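Local coordinates for protein peroxinectin A (Dictyostelium discoideum, PDB 6ERC) that uses hydrogen peroxide to oxidise phenolic donors, and also iodide and thiocyanate, as a secreted heme peroxidase, at residues V292-T297 against R388-P393; V132-E135 against C139-Q142. One frame throughout, in Å; residues are numbered along the deposited sequence.

Contact 1: V292-T297 against R388-P393. With HEM (protoporphyrin IX containing Fe), chain F.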
loop_
_atom_site.group_PDB
_atom_site.type_symbol
_atom_site.label_atom_id
_atom_site.label_comp_id
_atom_site.label_asym_id
_atom_site.label_seq_id
_atom_site.Cartn_x
_atom_site.Cartn_y
_atom_site.Cartn_z
ATOM N N VAL A 292 -4.246 -12.020 -3.260
ATOM C CA VAL A 292 -3.141 -11.572 -2.423
ATOM C C VAL A 292 -2.927 -12.556 -1.279
ATOM O O VAL A 292 -3.881 -13.127 -0.735
ATOM C CB VAL A 292 -3.410 -10.153 -1.890
ATOM C CG1 VAL A 292 -2.315 -9.723 -0.909
ATOM C CG2 VAL A 292 -3.516 -9.163 -3.040
ATOM N N SER A 293 -1.668 -12.757 -0.907
ATOM C CA SER A 293 -1.335 -13.614 0.220
ATOM C C SER A 293 -1.377 -12.817 1.515
ATOM O O SER A 293 -1.069 -11.623 1.549
ATOM C CB SER A 293 0.051 -14.235 0.047
ATOM O OG SER A 293 1.061 -13.251 0.185
ATOM N N ASN A 294 -1.759 -13.501 2.593
ATOM C CA ASN A 294 -1.867 -12.842 3.888
ATOM C C ASN A 294 -0.522 -12.303 4.350
ATOM O O ASN A 294 -0.461 -11.239 4.977
ATOM C CB ASN A 294 -2.434 -13.816 4.919
ATOM C CG ASN A 294 -3.193 -13.118 6.020
ATOM O OD1 ASN A 294 -2.681 -12.195 6.656
ATOM N ND2 ASN A 294 -4.431 -13.543 6.243
ATOM N N GLU A 295 0.564 -13.010 4.039
ATOM C CA GLU A 295 1.884 -12.564 4.468
ATOM C C GLU A 295 2.360 -11.367 3.658
ATOM O O GLU A 295 3.104 -10.528 4.178
ATOM C CB GLU A 295 2.892 -13.707 4.356
ATOM C CG GLU A 295 2.558 -14.935 5.197
ATOM C CD GLU A 295 1.501 -15.820 4.555
ATOM O OE1 GLU A 295 0.888 -15.391 3.554
ATOM O OE2 GLU A 295 1.288 -16.948 5.049
ATOM N N PHE A 296 1.947 -11.273 2.392
ATOM C CA PHE A 296 2.370 -10.162 1.543
ATOM C C PHE A 296 1.875 -8.835 2.099
ATOM O O PHE A 296 2.666 -7.929 2.386
ATOM C CB PHE A 296 1.858 -10.377 0.116
ATOM C CG PHE A 296 2.108 -9.210 -0.808
ATOM C CD1 PHE A 296 3.324 -9.070 -1.460
ATOM C CD2 PHE A 296 1.121 -8.263 -1.037
ATOM C CE1 PHE A 296 3.554 -8.001 -2.314
ATOM C CE2 PHE A 296 1.347 -7.192 -1.893
ATOM C CZ PHE A 296 2.564 -7.063 -2.530
ATOM N N THR A 297 0.560 -8.702 2.264
ATOM C CA THR A 297 -0.000 -7.428 2.694
ATOM C C THR A 297 0.209 -7.183 4.183
ATOM O O THR A 297 0.412 -6.035 4.594
ATOM C CB THR A 297 -1.491 -7.370 2.348
ATOM O OG1 THR A 297 -1.991 -6.053 2.601
ATOM C CG2 THR A 297 -2.297 -8.373 3.159
ATOM N N ARG A 388 -0.221 -10.225 14.575
ATOM C CA ARG A 388 -0.708 -11.110 15.626
ATOM C C ARG A 388 -2.203 -11.362 15.489
ATOM O O ARG A 388 -2.692 -12.428 15.885
ATOM C CB ARG A 388 -0.380 -10.512 16.993
ATOM C CG ARG A 388 1.112 -10.397 17.251
ATOM C CD ARG A 388 1.419 -9.545 18.465
ATOM N NE ARG A 388 2.854 -9.461 18.711
ATOM C CZ ARG A 388 3.400 -8.892 19.782
ATOM N NH1 ARG A 388 2.628 -8.353 20.717
ATOM N NH2 ARG A 388 4.719 -8.865 19.919
ATOM N N ASP A 389 -2.939 -10.397 14.935
ATOM C CA ASP A 389 -4.348 -10.608 14.620
ATOM C C ASP A 389 -4.510 -11.688 13.557
ATOM O O ASP A 389 -5.360 -12.577 13.680
ATOM C CB ASP A 389 -4.969 -9.287 14.160
ATOM C CG ASP A 389 -6.424 -9.427 13.745
ATOM O OD1 ASP A 389 -6.984 -10.539 13.842
ATOM O OD2 ASP A 389 -7.013 -8.411 13.321
ATOM N N HIS A 390 -3.695 -11.629 12.503
ATOM C CA HIS A 390 -3.790 -12.584 11.406
ATOM C C HIS A 390 -3.105 -13.908 11.705
ATOM O O HIS A 390 -3.264 -14.854 10.927
ATOM C CB HIS A 390 -3.182 -11.993 10.130
ATOM C CG HIS A 390 -3.927 -10.811 9.589
ATOM N ND1 HIS A 390 -3.766 -10.359 8.296
ATOM C CD2 HIS A 390 -4.829 -9.984 10.168
ATOM C CE1 HIS A 390 -4.542 -9.308 8.101
ATOM N NE2 HIS A 390 -5.197 -9.059 9.221
ATOM N N GLY A 391 -2.346 -13.996 12.791
ATOM C CA GLY A 391 -1.660 -15.230 13.122
ATOM C C GLY A 391 -0.444 -15.492 12.265
ATOM O O GLY A 391 -0.182 -16.645 11.900
ATOM N N ILE A 392 0.305 -14.449 11.920
ATOM C CA ILE A 392 1.532 -14.645 11.139
ATOM C C ILE A 392 2.515 -15.470 11.964
ATOM O O ILE A 392 2.774 -15.131 13.137
ATOM C CB ILE A 392 2.145 -13.287 10.741
ATOM C CG1 ILE A 392 1.188 -12.508 9.827
ATOM C CG2 ILE A 392 3.509 -13.474 10.063
ATOM C CD1 ILE A 392 0.942 -13.145 8.463
ATOM N N PRO A 393 3.080 -16.549 11.430
ATOM C CA PRO A 393 4.006 -17.369 12.219
ATOM C C PRO A 393 5.209 -16.566 12.674
ATOM O O PRO A 393 5.468 -15.468 12.158
ATOM C CB PRO A 393 4.420 -18.477 11.239
ATOM C CG PRO A 393 3.315 -18.555 10.274
ATOM C CD PRO A 393 2.811 -17.152 10.114
HETATM C CHA HEM F . -1.475 -0.401 5.758
HETATM C CHB HEM F . -0.648 4.268 6.706
HETATM C CHC HEM F . 2.980 4.262 3.464
HETATM C CHD HEM F . 2.293 -0.473 2.707
HETATM C C1A HEM F . -1.521 0.843 6.336
HETATM C C2A HEM F . -2.343 1.222 7.458
HETATM C C3A HEM F . -2.119 2.511 7.729
HETATM C C4A HEM F . -1.145 2.992 6.776
HETATM C CMA HEM F . -2.774 3.358 8.843
HETATM C CAA HEM F . -3.292 0.266 8.200
HETATM C CBA HEM F . -2.710 0.060 9.591
HETATM C CGA HEM F . -3.208 -1.239 10.168
HETATM O O1A HEM F . -2.896 -2.317 9.599
HETATM O O2A HEM F . -3.911 -1.199 11.209
HETATM C C1B HEM F . 0.388 4.665 5.895
HETATM C C2B HEM F . 0.909 6.007 5.821
HETATM C C3B HEM F . 1.909 6.015 4.923
HETATM C C4B HEM F . 2.052 4.669 4.404
HETATM C CMB HEM F . 0.340 7.167 6.663
HETATM C CAB HEM F . 2.813 7.183 4.464
HETATM C CBB HEM F . 2.751 8.409 4.994
HETATM C C1C HEM F . 3.124 2.981 2.977
HETATM C C2C HEM F . 4.104 2.533 2.003
HETATM C C3C HEM F . 3.908 1.213 1.793
HETATM C C4C HEM F . 2.802 0.806 2.631
HETATM C CMC HEM F . 5.144 3.497 1.393
HETATM C CAC HEM F . 4.618 0.176 0.884
HETATM C CBC HEM F . 5.636 0.425 0.057
HETATM C C1D HEM F . 1.189 -0.852 3.431
HETATM C C2D HEM F . 0.557 -2.151 3.393
HETATM C C3D HEM F . -0.473 -2.124 4.244
HETATM C C4D HEM F . -0.543 -0.811 4.835
HETATM C CMD HEM F . 1.037 -3.339 2.535
HETATM C CAD HEM F . -1.472 -3.254 4.550
HETATM C CBD HEM F . -2.469 -3.235 3.395
HETATM C CGD HEM F . -3.853 -3.619 3.862
HETATM O O1D HEM F . -4.587 -2.721 4.348
HETATM O O2D HEM F . -4.236 -4.810 3.747
HETATM N NA HEM F . -0.801 1.949 5.941
HETATM N NB HEM F . 1.105 3.873 5.020
HETATM N NC HEM F . 2.347 1.899 3.335
HETATM N ND HEM F . 0.491 -0.060 4.320
HETATM FE FE HEM F . 0.759 1.894 4.623
#

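Contact 2: V132-E135 against C139-Q142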
loop_
_atom_site.group_PDB
_atom_site.type_symbol
_atom_site.label_atom_id
_atom_site.label_comp_id
_atom_site.label_asym_id
_atom_site.label_seq_id
_atom_site.Cartn_x
_atom_site.Cartn_y
_atom_site.Cartn_z
ATOM N N VAL A 132 -5.586 -22.977 10.021
ATOM C CA VAL A 132 -5.376 -23.527 11.355
ATOM C C VAL A 132 -6.726 -23.633 12.044
ATOM O O VAL A 132 -7.621 -22.811 11.829
ATOM C CB VAL A 132 -4.397 -22.669 12.192
ATOM C CG1 VAL A 132 -4.984 -21.289 12.491
ATOM C CG2 VAL A 132 -4.039 -23.388 13.481
ATOM N N VAL A 133 -6.871 -24.660 12.878
ATOM C CA VAL A 133 -8.076 -24.816 13.686
ATOM C C VAL A 133 -8.028 -23.776 14.800
ATOM O O VAL A 133 -7.171 -23.838 15.685
ATOM C CB VAL A 133 -8.197 -26.236 14.250
ATOM C CG1 VAL A 133 -9.330 -26.325 15.273
ATOM C CG2 VAL A 133 -8.431 -27.230 13.121
ATOM N N ASP A 134 -8.944 -22.813 14.754
ATOM C CA ASP A 134 -9.012 -21.799 15.789
ATOM C C ASP A 134 -9.304 -22.449 17.141
ATOM O O ASP A 134 -9.667 -23.623 17.241
ATOM C CB ASP A 134 -10.088 -20.766 15.455
ATOM C CG ASP A 134 -9.929 -19.482 16.243
ATOM O OD1 ASP A 134 -9.075 -18.656 15.856
ATOM O OD2 ASP A 134 -10.651 -19.302 17.247
ATOM N N GLU A 135 -9.149 -21.654 18.196
ATOM C CA GLU A 135 -9.338 -22.158 19.547
ATOM C C GLU A 135 -10.798 -22.463 19.855
ATOM O O GLU A 135 -11.072 -23.145 20.847
ATOM C CB GLU A 135 -8.763 -21.147 20.539
ATOM C CG GLU A 135 -7.425 -20.569 20.060
ATOM C CD GLU A 135 -6.682 -19.784 21.115
ATOM O OE1 GLU A 135 -6.976 -19.956 22.317
ATOM O OE2 GLU A 135 -5.792 -18.992 20.728
ATOM N N CYS A 139 -12.129 -22.969 11.573
ATOM C CA CYS A 139 -11.046 -22.373 10.802
ATOM C C CYS A 139 -11.507 -21.069 10.171
ATOM O O CYS A 139 -12.588 -20.998 9.570
ATOM C CB CYS A 139 -10.544 -23.341 9.728
ATOM S SG CYS A 139 -9.760 -24.816 10.406
ATOM N N TYR A 140 -10.672 -20.043 10.310
ATOM C CA TYR A 140 -10.983 -18.710 9.802
ATOM C C TYR A 140 -9.870 -18.183 8.919
ATOM O O TYR A 140 -8.698 -18.541 9.072
ATOM C CB TYR A 140 -11.216 -17.691 10.928
ATOM C CG TYR A 140 -12.346 -18.077 11.836
ATOM C CD1 TYR A 140 -12.089 -18.696 13.040
ATOM C CD2 TYR A 140 -13.675 -17.848 11.482
ATOM C CE1 TYR A 140 -13.105 -19.069 13.885
ATOM C CE2 TYR A 140 -14.701 -18.224 12.322
ATOM C CZ TYR A 140 -14.417 -18.831 13.522
ATOM O OH TYR A 140 -15.450 -19.197 14.355
ATOM N N GLU A 141 -10.269 -17.303 8.012
ATOM C CA GLU A 141 -9.335 -16.613 7.139
ATOM C C GLU A 141 -9.743 -15.158 6.997
ATOM O O GLU A 141 -10.938 -14.837 6.989
ATOM C CB GLU A 141 -9.281 -17.294 5.759
ATOM C CG GLU A 141 -8.223 -16.739 4.811
ATOM C CD GLU A 141 -6.849 -16.612 5.464
ATOM O OE1 GLU A 141 -6.557 -15.537 6.034
ATOM O OE2 GLU A 141 -6.063 -17.582 5.411
ATOM N N GLN A 142 -8.743 -14.280 6.937
ATOM C CA GLN A 142 -9.031 -12.862 6.805
ATOM C C GLN A 142 -9.529 -12.534 5.400
ATOM O O GLN A 142 -9.214 -13.220 4.418
ATOM C CB GLN A 142 -7.796 -12.015 7.137
ATOM C CG GLN A 142 -7.559 -11.792 8.632
ATOM C CD GLN A 142 -7.029 -13.026 9.341
ATOM O OE1 GLN A 142 -6.192 -13.752 8.806
ATOM N NE2 GLN A 142 -7.515 -13.266 10.551
HETATM O O HOH W 1 -8.068 -20.040 11.920
#

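Contact 1: V292-T297 against R388-P393
The side-chain amide of N294 meets the imidazole of H390 at its edge, the two planes standing 86° apart. H390 ND1 donates to N294 OD1 at 2.7 Å, arriving in the amide's carbonyl plane on a lone pair, although OD1 itself is tilted somewhat from the plane of the ring. The N-H...O angle of 148° shows a moderately bent bond. N294 reaches the ring because its CG is anti to the backbone N (chi1 -152°). The other ring nitrogen, H390 NE2, bonds T119 OG1, and the bonds at both nitrogens together set the rotation of the imidazole. Beside this pair, I392 CD1 packs 4.1 Å from E295 CG, while the E295 carboxylate turns elsewhere and accepts from A30 N. The contact thus sets the first turn of helix 294-300, N-capped by S293 OG accepting from F296 N at 3.1 Å, against the C-terminal end of helix 379-390, where G391 leaves helical geometry with positive phi. Shortening N294, with an alanine here, is likely to leave H390 ND1 without its acceptor and the imidazole freer to turn. Further along the helix, T297 OG1 donates to heme O2D at 2.8 Å, so the same helix start grips a propionate in the heme pocket of this animal-type peroxidase.

Contact 2: V132-E135 against C139-Q142
The backbones of V132-E135 and C139-Q142 come closest at V133 and C139, whose CA atoms lie 4.8 Å apart, yet no direct hydrogen bond joins the two segments. A water spans them instead, donating to V132 O at 2.8 Å and accepting from Y140 N at 3.1 Å. V132-E135 is irregular loop, whereas C139-Q142 belongs to strand 139-144, so the contact folds the connection from strand 113-124 back along the start of the next strand in an antiparallel sheet. C139 SG sits close to the loop backbone, 3.3 Å from V132 O, and V133 CG2 touches the same sulfur at 3.9 Å. The sulfur is tied in turn by a disulfide to C126, which closes the connection covalently between its two ends. The CB of D134 is directed toward the strand and meets the edge of the Y140 ring, 3.8 Å from Y140 CD1. With CG anti to the backbone N (chi1 -162°), the D134 carboxylate is carried alongside that edge, its plane 84° from the ring plane. Its OD1 accepts from K37 N, and the K37 side chain also makes a cation-pi contact with the Y140 ring.

How the contacts relate
Along the chain, contact 2 comes first and is complete before contact 1 opens, so the two are in series and neither nests nor crosses. Contact 2 closes a short loop, with three residues between its segments, at the entry to strand 139-144. Contact 1 closes a far longer one, joining helix 294-300 to the end of helix 379-390 across 90 intervening residues. Their centres are about 12 Å apart, and the side chains meet: N294 ND2 lies 2.9 Å from E141 OE1 and 3.1 Å from Q142 OE1, both probable hydrogen bonds. Q142 CG also packs 3.6 Å from H390 CD2. The sheet strand is thereby joined to both helices, each of which also supplies hydrogen bonds to the heme.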